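Local coordinates for protein beta-galactosidase/beta-glucuronidase (Faecalibacterium prausnitzii L2-6, PDB 6MVF) that binds FMN and probably hydrolyses beta-linked glycosides, glucuronides in particular, as a glycoside hydrolase family 2 enzyme of the human gut microbiome, at residues 577-582 with 602-607; 571-576 with 621-626; 581-586 with 645-650. One frame throughout, in Å; residues are numbered along the deposited sequence.

Contact 1. Residues 577-582 with 602-607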
loop_
_atom_site.group_PDB
_atom_site.type_symbol
_atom_site.label_atom_id
_atom_site.label_comp_id
_atom_site.label_asym_id
_atom_site.label_seq_id
_atom_site.Cartn_x
_atom_site.Cartn_y
_atom_site.Cartn_z
ATOM N N LYS A 577 -23.932 19.749 4.720
ATOM C CA LYS A 577 -24.866 19.112 5.633
ATOM C C LYS A 577 -24.217 18.643 6.928
ATOM O O LYS A 577 -24.894 18.624 7.963
ATOM C CB LYS A 577 -25.567 17.937 4.938
ATOM C CG LYS A 577 -26.504 18.376 3.795
ATOM C CD LYS A 577 -27.322 19.619 4.170
ATOM C CE LYS A 577 -28.002 20.255 2.955
ATOM N NZ LYS A 577 -29.265 19.561 2.537
ATOM N N ASP A 578 -22.931 18.277 6.909
ATOM C CA ASP A 578 -22.266 17.886 8.148
ATOM C C ASP A 578 -22.297 19.072 9.110
ATOM O O ASP A 578 -22.021 20.206 8.692
ATOM C CB ASP A 578 -20.820 17.441 7.901
ATOM C CG ASP A 578 -20.711 16.044 7.245
ATOM O OD1 ASP A 578 -21.749 15.388 6.989
ATOM O OD2 ASP A 578 -19.562 15.603 6.984
ATOM N N PRO A 579 -22.681 18.871 10.370
ATOM C CA PRO A 579 -22.784 20.010 11.296
ATOM C C PRO A 579 -21.444 20.708 11.481
ATOM O O PRO A 579 -20.406 20.064 11.633
ATOM C CB PRO A 579 -23.274 19.368 12.600
ATOM C CG PRO A 579 -24.036 18.172 12.157
ATOM C CD PRO A 579 -23.376 17.672 10.873
ATOM N N MET A 580 -21.468 22.042 11.432
ATOM C CA MET A 580 -20.253 22.828 11.578
ATOM C C MET A 580 -20.587 24.144 12.272
ATOM O O MET A 580 -21.725 24.626 12.235
ATOM C CB MET A 580 -19.558 23.065 10.215
ATOM C CG MET A 580 -20.433 23.716 9.116
ATOM S SD MET A 580 -20.692 25.496 9.372
ATOM C CE MET A 580 -19.089 26.211 8.993
ATOM N N VAL A 581 -19.577 24.713 12.918
ATOM C CA VAL A 581 -19.690 26.025 13.543
ATOM C C VAL A 581 -18.314 26.678 13.490
ATOM O O VAL A 581 -17.309 26.061 13.859
ATOM C CB VAL A 581 -20.245 25.940 14.983
ATOM C CG1 VAL A 581 -19.294 25.220 15.906
ATOM C CG2 VAL A 581 -20.550 27.336 15.509
ATOM N N HIS A 582 -18.273 27.926 13.010
ATOM C CA HIS A 582 -17.023 28.611 12.684
ATOM C C HIS A 582 -17.076 30.050 13.160
ATOM O O HIS A 582 -17.980 30.804 12.771
ATOM C CB HIS A 582 -16.741 28.581 11.184
ATOM C CG HIS A 582 -15.438 29.213 10.809
ATOM N ND1 HIS A 582 -15.328 30.542 10.449
ATOM C CD2 HIS A 582 -14.188 28.699 10.739
ATOM C CE1 HIS A 582 -14.068 30.816 10.169
ATOM N NE2 HIS A 582 -13.357 29.713 10.332
ATOM N N SER A 602 -22.686 29.057 10.959
ATOM C CA SER A 602 -23.072 27.710 11.357
ATOM C C SER A 602 -24.244 27.233 10.509
ATOM O O SER A 602 -25.101 28.028 10.119
ATOM C CB SER A 602 -23.438 27.656 12.842
ATOM O OG SER A 602 -23.708 26.316 13.195
ATOM N N ASN A 603 -24.272 25.932 10.225
ATOM C CA ASN A 603 -25.474 25.336 9.668
ATOM C C ASN A 603 -26.421 24.825 10.753
ATOM O O ASN A 603 -27.459 24.245 10.439
ATOM C CB ASN A 603 -25.134 24.233 8.643
ATOM C CG ASN A 603 -24.229 23.163 9.186
ATOM O OD1 ASN A 603 -24.078 22.993 10.403
ATOM N ND2 ASN A 603 -23.626 22.414 8.279
ATOM N N GLN A 604 -26.093 25.042 12.015
ATOM C CA GLN A 604 -27.066 24.976 13.086
ATOM C C GLN A 604 -27.772 26.317 13.194
ATOM O O GLN A 604 -27.306 27.332 12.669
ATOM C CB GLN A 604 -26.382 24.644 14.409
ATOM C CG GLN A 604 -25.340 23.570 14.283
ATOM C CD GLN A 604 -25.926 22.206 13.965
ATOM O OE1 GLN A 604 -26.103 21.377 14.853
ATOM N NE2 GLN A 604 -26.196 21.957 12.693
ATOM N N ASP A 605 -28.906 26.327 13.882
ATOM C CA ASP A 605 -29.674 27.558 13.973
ATOM C C ASP A 605 -29.531 28.269 15.313
ATOM O O ASP A 605 -30.019 29.394 15.454
ATOM C CB ASP A 605 -31.148 27.277 13.691
ATOM C CG ASP A 605 -31.375 26.729 12.302
ATOM O OD1 ASP A 605 -30.710 27.226 11.352
ATOM O OD2 ASP A 605 -32.211 25.795 12.173
ATOM N N THR A 606 -28.865 27.670 16.289
ATOM C CA THR A 606 -28.700 28.308 17.582
ATOM C C THR A 606 -27.245 28.209 17.991
ATOM O O THR A 606 -26.665 27.119 17.971
ATOM C CB THR A 606 -29.601 27.691 18.641
ATOM O OG1 THR A 606 -30.972 27.857 18.236
ATOM C CG2 THR A 606 -29.386 28.395 19.980
ATOM N N VAL A 607 -26.664 29.360 18.330
ATOM C CA VAL A 607 -25.267 29.491 18.700
ATOM C C VAL A 607 -25.230 30.217 20.032
ATOM O O VAL A 607 -25.917 31.232 20.212
ATOM C CB VAL A 607 -24.455 30.254 17.628
ATOM C CG1 VAL A 607 -23.080 30.720 18.175
ATOM C CG2 VAL A 607 -24.283 29.402 16.366
#

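Contact 2. Residues 571-576 with 621-626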
loop_
_atom_site.group_PDB
_atom_site.type_symbol
_atom_site.label_atom_id
_atom_site.label_comp_id
_atom_site.label_asym_id
_atom_site.label_seq_id
_atom_site.Cartn_x
_atom_site.Cartn_y
_atom_site.Cartn_z
ATOM N N TYR A 571 -20.102 29.784 2.832
ATOM C CA TYR A 571 -20.699 28.813 1.927
ATOM C C TYR A 571 -20.853 27.455 2.585
ATOM O O TYR A 571 -21.861 26.775 2.367
ATOM C CB TYR A 571 -19.877 28.716 0.647
ATOM C CG TYR A 571 -20.145 29.933 -0.160
ATOM C CD1 TYR A 571 -21.421 30.200 -0.609
ATOM C CD2 TYR A 571 -19.164 30.866 -0.387
ATOM C CE1 TYR A 571 -21.700 31.330 -1.310
ATOM C CE2 TYR A 571 -19.429 32.007 -1.101
ATOM C CZ TYR A 571 -20.697 32.232 -1.566
ATOM O OH TYR A 571 -20.969 33.373 -2.281
ATOM N N GLN A 572 -19.886 27.054 3.411
ATOM C CA GLN A 572 -20.006 25.772 4.086
ATOM C C GLN A 572 -21.253 25.734 4.952
ATOM O O GLN A 572 -22.017 24.762 4.909
ATOM C CB GLN A 572 -18.770 25.470 4.923
ATOM C CG GLN A 572 -18.717 24.007 5.297
ATOM C CD GLN A 572 -17.452 23.623 6.031
ATOM O OE1 GLN A 572 -17.076 24.254 7.025
ATOM N NE2 GLN A 572 -16.782 22.566 5.543
ATOM N N ALA A 573 -21.494 26.795 5.726
ATOM C CA ALA A 573 -22.728 26.858 6.509
ATOM C C ALA A 573 -23.981 26.891 5.617
ATOM O O ALA A 573 -25.020 26.335 5.988
ATOM C CB ALA A 573 -22.695 28.068 7.461
ATOM N N TYR A 574 -23.909 27.508 4.432
ATOM C CA TYR A 574 -25.097 27.600 3.590
ATOM C C TYR A 574 -25.343 26.341 2.768
ATOM O O TYR A 574 -26.483 26.105 2.364
ATOM C CB TYR A 574 -24.998 28.798 2.646
ATOM C CG TYR A 574 -25.639 30.074 3.168
ATOM C CD1 TYR A 574 -24.925 30.973 3.977
ATOM C CD2 TYR A 574 -26.953 30.391 2.840
ATOM C CE1 TYR A 574 -25.515 32.144 4.449
ATOM C CE2 TYR A 574 -27.550 31.545 3.311
ATOM C CZ TYR A 574 -26.828 32.418 4.108
ATOM O OH TYR A 574 -27.447 33.559 4.564
ATOM N N TRP A 575 -24.313 25.527 2.529
ATOM C CA TRP A 575 -24.377 24.396 1.610
ATOM C C TRP A 575 -24.167 23.043 2.273
ATOM O O TRP A 575 -24.867 22.088 1.923
ATOM C CB TRP A 575 -23.320 24.550 0.509
ATOM C CG TRP A 575 -23.499 25.726 -0.392
ATOM C CD1 TRP A 575 -24.603 26.538 -0.505
ATOM C CD2 TRP A 575 -22.525 26.244 -1.308
ATOM N NE1 TRP A 575 -24.372 27.517 -1.448
ATOM C CE2 TRP A 575 -23.105 27.356 -1.952
ATOM C CE3 TRP A 575 -21.218 25.877 -1.635
ATOM C CZ2 TRP A 575 -22.431 28.086 -2.907
ATOM C CZ3 TRP A 575 -20.552 26.607 -2.575
ATOM C CH2 TRP A 575 -21.159 27.708 -3.199
ATOM N N ALA A 576 -23.199 22.921 3.185
ATOM C CA ALA A 576 -22.805 21.615 3.696
ATOM C C ALA A 576 -23.853 21.077 4.653
ATOM O O ALA A 576 -24.580 21.833 5.314
ATOM C CB ALA A 576 -21.445 21.668 4.408
ATOM N N ALA A 621 -30.722 32.105 14.525
ATOM C CA ALA A 621 -30.585 32.850 13.286
ATOM C C ALA A 621 -30.341 31.860 12.161
ATOM O O ALA A 621 -30.097 30.675 12.389
ATOM C CB ALA A 621 -29.447 33.871 13.374
ATOM N N HIS A 622 -30.391 32.362 10.942
ATOM C CA HIS A 622 -30.134 31.546 9.767
ATOM C C HIS A 622 -28.708 31.804 9.271
ATOM O O HIS A 622 -28.457 32.775 8.554
ATOM C CB HIS A 622 -31.175 31.852 8.698
ATOM C CG HIS A 622 -31.033 31.024 7.460
ATOM N ND1 HIS A 622 -31.291 29.670 7.436
ATOM C CD2 HIS A 622 -30.651 31.355 6.206
ATOM C CE1 HIS A 622 -31.093 29.208 6.215
ATOM N NE2 HIS A 622 -30.696 30.209 5.452
ATOM N N ARG A 623 -27.772 30.923 9.658
ATOM C CA ARG A 623 -26.410 30.822 9.102
ATOM C C ARG A 623 -25.411 31.836 9.665
ATOM O O ARG A 623 -24.311 31.446 10.064
ATOM C CB ARG A 623 -26.424 30.939 7.579
ATOM C CG ARG A 623 -27.393 29.981 6.878
ATOM C CD ARG A 623 -27.053 28.541 7.171
ATOM N NE ARG A 623 -27.986 27.632 6.518
ATOM C CZ ARG A 623 -28.666 26.677 7.147
ATOM N NH1 ARG A 623 -28.519 26.495 8.451
ATOM N NH2 ARG A 623 -29.484 25.900 6.467
ATOM N N VAL A 624 -25.761 33.123 9.702
ATOM C CA VAL A 624 -24.866 34.176 10.165
ATOM C C VAL A 624 -25.335 34.667 11.528
ATOM O O VAL A 624 -26.514 34.982 11.711
ATOM C CB VAL A 624 -24.801 35.328 9.151
ATOM C CG1 VAL A 624 -23.875 36.410 9.632
ATOM C CG2 VAL A 624 -24.351 34.797 7.794
ATOM N N PHE A 625 -24.407 34.726 12.484
ATOM C CA PHE A 625 -24.653 35.156 13.857
ATOM C C PHE A 625 -23.643 36.244 14.203
ATOM O O PHE A 625 -22.445 36.065 13.974
ATOM C CB PHE A 625 -24.494 33.991 14.841
ATOM C CG PHE A 625 -25.324 32.784 14.508
ATOM C CD1 PHE A 625 -24.939 31.919 13.515
ATOM C CD2 PHE A 625 -26.486 32.502 15.222
ATOM C CE1 PHE A 625 -25.712 30.805 13.213
ATOM C CE2 PHE A 625 -27.255 31.398 14.927
ATOM C CZ PHE A 625 -26.873 30.549 13.925
ATOM N N LYS A 626 -24.103 37.366 14.753
ATOM C CA LYS A 626 -23.204 38.447 15.139
ATOM C C LYS A 626 -23.385 38.760 16.621
ATOM O O LYS A 626 -24.507 38.974 17.083
ATOM C CB LYS A 626 -23.449 39.690 14.278
ATOM C CG LYS A 626 -23.443 39.392 12.784
ATOM C CD LYS A 626 -23.859 40.604 11.933
ATOM C CE LYS A 626 -24.348 40.141 10.555
ATOM N NZ LYS A 626 -23.911 41.005 9.410
HETATM O O HOH W 1 -28.589 27.239 3.956
#

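Contact 3. Residues 581-586 with 645-650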
loop_
_atom_site.group_PDB
_atom_site.type_symbol
_atom_site.label_atom_id
_atom_site.label_comp_id
_atom_site.label_asym_id
_atom_site.label_seq_id
_atom_site.Cartn_x
_atom_site.Cartn_y
_atom_site.Cartn_z
ATOM N N VAL A 581 -19.577 24.713 12.918
ATOM C CA VAL A 581 -19.690 26.025 13.543
ATOM C C VAL A 581 -18.314 26.678 13.490
ATOM O O VAL A 581 -17.309 26.061 13.859
ATOM C CB VAL A 581 -20.245 25.940 14.983
ATOM C CG1 VAL A 581 -19.294 25.220 15.906
ATOM C CG2 VAL A 581 -20.550 27.336 15.509
ATOM N N HIS A 582 -18.273 27.926 13.010
ATOM C CA HIS A 582 -17.023 28.611 12.684
ATOM C C HIS A 582 -17.076 30.050 13.160
ATOM O O HIS A 582 -17.980 30.804 12.771
ATOM C CB HIS A 582 -16.741 28.581 11.184
ATOM C CG HIS A 582 -15.438 29.213 10.809
ATOM N ND1 HIS A 582 -15.328 30.542 10.449
ATOM C CD2 HIS A 582 -14.188 28.699 10.739
ATOM C CE1 HIS A 582 -14.068 30.816 10.169
ATOM N NE2 HIS A 582 -13.357 29.713 10.332
ATOM N N ILE A 583 -16.106 30.422 13.992
ATOM C CA ILE A 583 -15.925 31.804 14.414
ATOM C C ILE A 583 -15.028 32.511 13.404
ATOM O O ILE A 583 -13.869 32.123 13.198
ATOM C CB ILE A 583 -15.341 31.898 15.831
ATOM C CG1 ILE A 583 -16.238 31.156 16.836
ATOM C CG2 ILE A 583 -15.222 33.371 16.215
ATOM C CD1 ILE A 583 -15.586 30.891 18.170
ATOM N N ALA A 584 -15.577 33.543 12.765
ATOM C CA ALA A 584 -14.865 34.345 11.787
ATOM C C ALA A 584 -13.884 35.294 12.472
ATOM O O ALA A 584 -14.006 35.611 13.661
ATOM C CB ALA A 584 -15.853 35.142 10.942
ATOM N N GLY A 585 -12.887 35.733 11.703
ATOM C CA GLY A 585 -11.992 36.785 12.133
ATOM C C GLY A 585 -10.813 36.368 12.983
ATOM O O GLY A 585 -10.230 37.233 13.650
ATOM N N ARG A 586 -10.418 35.085 12.961
ATOM C CA ARG A 586 -9.289 34.648 13.781
ATOM C C ARG A 586 -7.993 35.390 13.414
ATOM O O ARG A 586 -7.140 35.610 14.286
ATOM C CB ARG A 586 -9.092 33.133 13.654
ATOM C CG ARG A 586 -8.441 32.778 12.347
ATOM C CD ARG A 586 -8.186 31.322 12.135
ATOM N NE ARG A 586 -9.379 30.492 12.150
ATOM C CZ ARG A 586 -9.348 29.198 11.854
ATOM N NH1 ARG A 586 -8.191 28.635 11.520
ATOM N NH2 ARG A 586 -10.452 28.465 11.903
ATOM N N VAL A 645 -21.445 20.622 17.846
ATOM C CA VAL A 645 -20.135 21.073 17.404
ATOM C C VAL A 645 -19.778 22.328 18.178
ATOM O O VAL A 645 -20.654 23.066 18.640
ATOM C CB VAL A 645 -20.094 21.334 15.885
ATOM C CG1 VAL A 645 -20.102 20.026 15.157
ATOM C CG2 VAL A 645 -21.287 22.180 15.458
ATOM N N LYS A 646 -18.482 22.558 18.339
ATOM C CA LYS A 646 -17.980 23.722 19.043
ATOM C C LYS A 646 -16.816 24.302 18.261
ATOM O O LYS A 646 -16.178 23.620 17.454
ATOM C CB LYS A 646 -17.547 23.380 20.474
ATOM C CG LYS A 646 -18.690 22.919 21.337
ATOM C CD LYS A 646 -18.232 22.479 22.715
ATOM C CE LYS A 646 -19.437 22.009 23.508
ATOM N NZ LYS A 646 -19.088 21.206 24.688
ATOM N N ASP A 647 -16.566 25.592 18.483
ATOM C CA ASP A 647 -15.387 26.235 17.930
ATOM C C ASP A 647 -14.759 27.121 18.994
ATOM O O ASP A 647 -15.439 27.579 19.912
ATOM C CB ASP A 647 -15.712 27.053 16.673
ATOM C CG ASP A 647 -14.450 27.437 15.888
ATOM O OD1 ASP A 647 -13.370 26.798 16.096
ATOM O OD2 ASP A 647 -14.543 28.384 15.075
ATOM N N SER A 648 -13.452 27.350 18.864
ATOM C CA SER A 648 -12.701 28.100 19.860
ATOM C C SER A 648 -11.534 28.820 19.198
ATOM O O SER A 648 -10.762 28.214 18.447
ATOM C CB SER A 648 -12.184 27.181 20.979
ATOM O OG SER A 648 -11.125 27.799 21.706
ATOM N N ILE A 649 -11.421 30.120 19.459
ATOM C CA ILE A 649 -10.274 30.899 19.028
ATOM C C ILE A 649 -9.843 31.802 20.182
ATOM O O ILE A 649 -10.540 31.956 21.186
ATOM C CB ILE A 649 -10.569 31.725 17.762
ATOM C CG1 ILE A 649 -11.319 33.006 18.114
ATOM C CG2 ILE A 649 -11.369 30.897 16.749
ATOM C CD1 ILE A 649 -11.697 33.807 16.898
ATOM N N THR A 650 -8.667 32.392 20.036
ATOM C CA THR A 650 -8.139 33.317 21.026
ATOM C C THR A 650 -7.944 34.677 20.377
ATOM O O THR A 650 -7.359 34.778 19.290
ATOM C CB THR A 650 -6.823 32.811 21.616
ATOM O OG1 THR A 650 -7.038 31.531 22.223
ATOM C CG2 THR A 650 -6.316 33.796 22.656
HETATM O O HOH W 2 -12.409 29.625 13.424
HETATM O O HOH W 3 -6.472 34.467 16.852
#

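Contact 1. Residues 577-582 with 602-607
The carbonyl of Asp578 receives the side-chain amide of Asn603, with ND2 2.8 Å from O; the donor stands 46° out of the carbonyl plane, while the oxygen lies close to the amide's own plane. The same ND2 also reaches Ala576 O, just past the end of helix 566-575. Next comes Pro579, which has no N-H to offer and instead packs through its ring, CB lying 3.9 Å from Gln604 NE2. At Met580 the other end of the Asn603 amide is used: Met580 N donates to Asn603 OD1 at 3.0 Å (158° at the hydrogen). Asparagine suits this place because one flat group carries both a donor and an acceptor; chi1 of 55°, with CG between backbone N and carbonyl carbon, brings that group up against the backbone of 578-580. Replacing Asn603 by an alanine is likely to leave Met580 N and the carbonyls of Asp578 and Ala576 without this partner and the lead-in to strand 581-583 less firmly held. The residues from Ser602 to Thr606 cross from one sheet of the C-terminal beta sandwich, through strand 596-602, to the other, through strand 606-611, and Ser602 makes an ST turn at the start, its OG accepting from Gln604 N at 3.0 Å. That hydroxyl donates in turn to Met580 O, 2.8 Å from OG and in the carbonyl plane. The Met580 side chain, bent at chi2 and chi3, lays CG 3.5 Å from Asn603 ND2, and helix 566-575 meets it too. Val581 then forms an antiparallel non-hydrogen-bonded pair with Ser602. Their side chains share a face of the sheet, where Val581 CG2 is 3.9 Å from Ser602 CB and 4.4 Å from Val607 CG2, branched methyls filling the sandwich interior.

Contact 2. Residues 571-576 with 621-626
Tyr574 and Arg623 bury equal areas here and carry the contact, with Ala573 beside them. They join the last turn of helix 566-575, in the TIM-barrel part of the enzyme, to a classic gamma turn centred on Arg623 that leads into strand 624-629 of the C-terminal beta sandwich. The positive phi of Arg623 (81°) and a weak bond from Val624 N to His622 O mark this turn, which pushes the arginine side chain out at the helix. Its aliphatic part does the packing: CG sits 3.7 Å from the centroid of the Tyr574 ring, nearly on the ring normal, a CH-pi contact, and CB lies 3.5 Å from Tyr574 CE1. The chain bends at chi2 (-60°), and the guanidinium stands almost perpendicular to the tyrosine ring; the methylenes, not the guanidinium, lie over the ring. A long side chain with both methylenes and a charged end suits such a place, where an aromatic face borders a helix terminus. Val624 CG2 meets the ring edge near its plane, 4.4 Å from CE1, and the His622 ring lies roughly at right angles to Tyr574. The polar ends of both rings turn to helix 507-522: Tyr574 OH bonds Gln519 OE1, and His622 NE2 bonds Glu522 OE1. Ala573 is small enough to let the arginine in close, its CB 4.4 Å from Arg623 CD. The carbonyl of Ala573 lies over one face of the guanidinium, and the positive charge would probably suit the carbonyl-rich helix end, though Ala573 O is poorly angled for a bond to Arg623 NE. A water in the guanidinium plane links the arginine to the next carbonyl: it is 2.7 Å from Arg623 NE and donates to Tyr574 O at 2.9 Å.

Contact 3. Residues 581-586 with 645-650
This is a buried contact between the two sheets of the C-terminal beta sandwich, in which Val581, Ile583 and Arg586 meet Val645, Asp647 and Ile649. Strand 581-583 is outermost in its three-stranded sheet; it runs 16° from the direction of strand 646-650, their axes approaching to 6.1 Å, and side chains rather than backbone bonds join them. Asp647 supplies the one direct hydrogen bond. A chi1 of -166° swings its carboxylate out from the strand, and OD2 accepts from Ile583 N at 2.8 Å, almost straight (172°), on its anti lone pair, satisfying the N-H of an edge strand. A water 3.0 Å from Asp647 OD2 also accepts from Arg586 NH2; the opposite charge nearby would probably favour the ionised carboxylate. Arg586 is itself paired with Glu223 of the second subunit. On either side of the aspartate, apolar branches fill the gap: Ile583 CG2 meets Ile649 CD1 at 3.6 Å, the two side chains crossing at a slant, while those of Val581 and Val645 slide past each other in opposite directions, CG1 to CG2 3.7 Å. Ile649 CD1 also reaches 4.0 Å from Arg586 CA. A second water bridges backbone to backbone, donating to the carbonyls of Arg586 and Thr650. Lys646 makes a salt bridge to Asp242 and Ser648 a hydrogen bond to the Tyr239 carbonyl, both of the second subunit, where a parallel strand pairs with Ile649 and Thr650. Two sheets thus face each other through interdigitating side chains, as in a beta sandwich, the larger running on into the second subunit.

Overall arrangement
The three contacts lie close together, far from the FMN site, around the junction of the TIM-barrel part with the C-terminal sandwich. Contact 2 is at the surface, contact 1 partly buried and contact 3 buried in the sandwich near the second subunit. Contacts 1 and 3 share Val581 and His582, so strand 581-583 serves both; contacts 1 and 2 touch through Ser602-Arg623 and Asp605-Ala621 backbone bonds, while contacts 2 and 3 do not meet. Chemistry follows place: an asparagine side chain bonding backbone in the connecting loop, aromatic and arginine packing with water at the surface, and aliphatic layers with one aspartate in the interior.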